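PDB 4Z8I: peptidoglycan recognition protein 3 from Branchiostoma belcheri tsingtauense, which probably hydrolyses the amide bond between N-acetylmuramic acid and L-alanine in bacterial peptidoglycan as a zinc-dependent amidase fused to a chitin-binding domain. Local coordinates for residues F167-I177 and P211-W222. Residues are numbered along the deposited sequence; the frame is centred on the assembly and turned at random.
Sequences FTSQKPTASAI and PGNLLYDDIKSW
The backbone carbonyl O of Phe-167 sits at the N-terminal end of helix 213-218, where the first-turn N-H groups of Leu-214, its N at 3.2 Å from Phe-167 O, and Leu-215 both donate weak hydrogen bonds to it. The first is bent (126°) and the second long but nearly straight (169°), and Gly-212 CA adds a C-H···O contact from the N-cap position. Beside it, CB of Phe-167 packs on CB of Leu-215 at 3.7 Å. Leu-215 has CG anti to the backbone N, and its two methyls part: CD2 approaches the Phe-167 ring obliquely, while CD1 lies 3.9 Å from CG of Pro-172. That same proline CG stands over the centre of one face of the Phe-167 ring. Leu-214 points toward the loop, its CB near Gln-170 O and its CD1 near the carbonyl of Ser-169.

In the zinc amidase fold of the peptidoglycan recognition proteins, the contact joins the loop leading into helix 174-190 to the short helix that follows the zinc ligand Cys-210; Phe-163 of strand 158-163 underlies Pro-172, Leu-215 and Trp-222.

Farther along, Lys-171 crosses Leu-214 at about a right angle, its CG 3.6 Å from Leu-214 CB, and the bend at chi3 (69°) carries NZ to a salt bridge with Asp-218 OD1 at 3.2 Å, on the anti side and tilted out of the carboxylate plane. Asp-218 OD2 accepts from Trp-222 NE1 at 2.6 Å; OD2 lies close to the indole plane, but the N-H reaches it from above the carboxylate plane. An alanine in place of Asp-218 would probably leave the lysine amine and the indole N-H without these acceptors and let the indole shift against Ile-177, whose CG2 packs 3.6 Å from Trp-222 CZ2.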
# COMPACT_ATOMS: atom_id res chain seq x y z
N PHE A 167 2.38 -14.16 -9.13
CA PHE A 167 1.15 -13.69 -9.75
C PHE A 167 1.25 -13.57 -11.26
O PHE A 167 0.82 -12.58 -11.86
CB PHE A 167 0.71 -12.38 -9.09
CG PHE A 167 0.56 -12.50 -7.60
CD1 PHE A 167 -0.46 -13.26 -7.05
CD2 PHE A 167 1.47 -11.88 -6.75
CE1 PHE A 167 -0.59 -13.39 -5.69
CE2 PHE A 167 1.34 -12.01 -5.38
CZ PHE A 167 0.31 -12.76 -4.85
N THR A 168 1.82 -14.60 -11.87
CA THR A 168 1.91 -14.71 -13.32
C THR A 168 0.61 -15.29 -13.86
O THR A 168 0.14 -14.90 -14.92
CB THR A 168 3.09 -15.60 -13.74
OG1 THR A 168 2.95 -16.89 -13.15
CG2 THR A 168 4.41 -14.99 -13.28
N SER A 169 0.03 -16.22 -13.10
CA SER A 169 -1.23 -16.85 -13.48
C SER A 169 -2.28 -16.69 -12.39
O SER A 169 -3.41 -17.17 -12.52
CB SER A 169 -1.02 -18.34 -13.79
OG SER A 169 -0.09 -18.51 -14.84
N GLN A 170 -1.90 -16.02 -11.31
CA GLN A 170 -2.82 -15.72 -10.21
C GLN A 170 -2.88 -14.22 -9.96
O GLN A 170 -2.04 -13.47 -10.44
CB GLN A 170 -2.37 -16.41 -8.92
CG GLN A 170 -2.83 -17.85 -8.76
CD GLN A 170 -2.60 -18.37 -7.35
OE1 GLN A 170 -1.92 -17.74 -6.54
NE2 GLN A 170 -3.18 -19.53 -7.06
N LYS A 171 -3.89 -13.79 -9.21
CA LYS A 171 -3.93 -12.43 -8.69
C LYS A 171 -3.99 -12.51 -7.18
O LYS A 171 -4.57 -13.45 -6.63
CB LYS A 171 -5.14 -11.67 -9.24
CG LYS A 171 -5.12 -11.50 -10.75
CD LYS A 171 -6.36 -10.79 -11.28
CE LYS A 171 -6.40 -9.33 -10.87
NZ LYS A 171 -7.57 -8.62 -11.45
N PRO A 172 -3.38 -11.54 -6.49
CA PRO A 172 -3.43 -11.51 -5.02
C PRO A 172 -4.87 -11.37 -4.53
O PRO A 172 -5.75 -11.04 -5.32
CB PRO A 172 -2.63 -10.25 -4.67
CG PRO A 172 -1.75 -10.01 -5.85
CD PRO A 172 -2.55 -10.45 -7.04
N THR A 173 -5.10 -11.62 -3.25
CA THR A 173 -6.43 -11.44 -2.68
C THR A 173 -6.80 -9.96 -2.72
O THR A 173 -5.93 -9.09 -2.72
CB THR A 173 -6.49 -11.96 -1.22
OG1 THR A 173 -5.58 -11.21 -0.41
CG2 THR A 173 -6.12 -13.43 -1.17
N ALA A 174 -8.10 -9.67 -2.77
CA ALA A 174 -8.57 -8.30 -2.82
C ALA A 174 -8.07 -7.51 -1.63
O ALA A 174 -7.82 -6.30 -1.72
CB ALA A 174 -10.09 -8.26 -2.89
N SER A 175 -7.90 -8.19 -0.50
CA SER A 175 -7.39 -7.56 0.71
C SER A 175 -5.94 -7.11 0.55
O SER A 175 -5.53 -6.08 1.09
CB SER A 175 -7.53 -8.49 1.92
OG SER A 175 -6.81 -9.70 1.71
N ALA A 176 -5.16 -7.88 -0.21
CA ALA A 176 -3.77 -7.53 -0.48
C ALA A 176 -3.70 -6.26 -1.33
O ALA A 176 -2.93 -5.34 -1.03
CB ALA A 176 -3.05 -8.68 -1.15
N ILE A 177 -4.49 -6.23 -2.40
CA ILE A 177 -4.59 -5.08 -3.28
C ILE A 177 -5.02 -3.83 -2.50
O ILE A 177 -4.39 -2.77 -2.61
CB ILE A 177 -5.62 -5.32 -4.40
CG1 ILE A 177 -5.42 -6.70 -5.04
CG2 ILE A 177 -5.57 -4.21 -5.43
CD1 ILE A 177 -4.08 -6.87 -5.73
N PRO A 211 5.99 -7.66 -11.92
CA PRO A 211 5.43 -8.40 -10.79
C PRO A 211 4.49 -9.53 -11.20
O PRO A 211 3.52 -9.78 -10.50
CB PRO A 211 4.61 -7.32 -10.08
CG PRO A 211 4.08 -6.51 -11.21
CD PRO A 211 5.13 -6.52 -12.30
N GLY A 212 4.77 -10.19 -12.32
CA GLY A 212 3.89 -11.23 -12.82
C GLY A 212 2.80 -10.67 -13.70
O GLY A 212 2.33 -9.55 -13.47
N ASN A 213 2.39 -11.43 -14.71
CA ASN A 213 1.42 -10.98 -15.70
C ASN A 213 0.10 -10.42 -15.16
O ASN A 213 -0.27 -9.30 -15.47
CB ASN A 213 1.13 -12.08 -16.72
CG ASN A 213 2.26 -12.29 -17.72
OD1 ASN A 213 3.02 -11.37 -18.01
ND2 ASN A 213 2.36 -13.50 -18.25
N LEU A 214 -0.61 -11.22 -14.36
CA LEU A 214 -1.94 -10.84 -13.89
C LEU A 214 -1.96 -9.65 -12.92
O LEU A 214 -2.81 -8.77 -13.02
CB LEU A 214 -2.67 -12.04 -13.29
CG LEU A 214 -3.02 -13.18 -14.25
CD1 LEU A 214 -4.14 -14.04 -13.69
CD2 LEU A 214 -3.39 -12.64 -15.61
N LEU A 215 -1.01 -9.64 -11.99
CA LEU A 215 -0.87 -8.51 -11.08
C LEU A 215 -0.51 -7.24 -11.86
O LEU A 215 -1.03 -6.16 -11.58
CB LEU A 215 0.19 -8.80 -10.02
CG LEU A 215 0.47 -7.66 -9.04
CD1 LEU A 215 -0.82 -7.20 -8.38
CD2 LEU A 215 1.48 -8.09 -7.99
N TYR A 216 0.38 -7.39 -12.84
CA TYR A 216 0.77 -6.28 -13.70
C TYR A 216 -0.43 -5.76 -14.49
O TYR A 216 -0.54 -4.57 -14.75
CB TYR A 216 1.89 -6.70 -14.65
CG TYR A 216 2.37 -5.59 -15.57
CD1 TYR A 216 3.18 -4.57 -15.08
CD2 TYR A 216 2.03 -5.58 -16.91
CE1 TYR A 216 3.62 -3.56 -15.91
CE2 TYR A 216 2.47 -4.58 -17.75
CZ TYR A 216 3.27 -3.57 -17.24
OH TYR A 216 3.71 -2.57 -18.08
N ASP A 217 -1.32 -6.67 -14.87
CA ASP A 217 -2.55 -6.28 -15.55
C ASP A 217 -3.45 -5.50 -14.59
O ASP A 217 -4.05 -4.50 -14.98
CB ASP A 217 -3.30 -7.50 -16.09
CG ASP A 217 -2.71 -8.04 -17.38
OD1 ASP A 217 -1.95 -7.30 -18.04
OD2 ASP A 217 -3.00 -9.20 -17.73
N ASP A 218 -3.53 -5.95 -13.34
CA ASP A 218 -4.38 -5.29 -12.36
C ASP A 218 -3.91 -3.88 -12.04
O ASP A 218 -4.72 -2.96 -11.93
CB ASP A 218 -4.50 -6.13 -11.08
CG ASP A 218 -5.52 -5.56 -10.10
OD1 ASP A 218 -6.73 -5.82 -10.27
OD2 ASP A 218 -5.11 -4.87 -9.15
N ILE A 219 -2.59 -3.69 -11.90
CA ILE A 219 -2.06 -2.38 -11.52
C ILE A 219 -2.22 -1.29 -12.59
O ILE A 219 -1.99 -0.11 -12.32
CB ILE A 219 -0.59 -2.44 -11.06
CG1 ILE A 219 0.33 -2.83 -12.21
CG2 ILE A 219 -0.43 -3.39 -9.88
CD1 ILE A 219 1.80 -2.80 -11.84
N LYS A 220 -2.60 -1.68 -13.81
CA LYS A 220 -2.88 -0.71 -14.85
C LYS A 220 -4.14 0.06 -14.49
O LYS A 220 -4.27 1.25 -14.78
CB LYS A 220 -3.10 -1.41 -16.20
CG LYS A 220 -2.08 -2.47 -16.53
CD LYS A 220 -0.83 -1.89 -17.16
CE LYS A 220 -0.57 -2.55 -18.50
NZ LYS A 220 -0.88 -4.00 -18.45
N SER A 221 -5.07 -0.64 -13.85
CA SER A 221 -6.34 -0.05 -13.44
C SER A 221 -6.20 0.81 -12.19
O SER A 221 -7.12 1.54 -11.83
CB SER A 221 -7.38 -1.15 -13.19
OG SER A 221 -6.99 -1.98 -12.11
N TRP A 222 -5.05 0.73 -11.53
CA TRP A 222 -4.80 1.57 -10.36
C TRP A 222 -4.58 2.99 -10.85
O TRP A 222 -4.20 3.21 -12.00
CB TRP A 222 -3.56 1.11 -9.57
CG TRP A 222 -3.62 -0.30 -9.03
CD1 TRP A 222 -4.47 -1.30 -9.40
CD2 TRP A 222 -2.77 -0.85 -8.01
NE1 TRP A 222 -4.20 -2.44 -8.69
CE2 TRP A 222 -3.17 -2.19 -7.82
CE3 TRP A 222 -1.72 -0.34 -7.24
CZ2 TRP A 222 -2.55 -3.03 -6.89
CZ3 TRP A 222 -1.11 -1.18 -6.32
CH2 TRP A 222 -1.52 -2.50 -6.15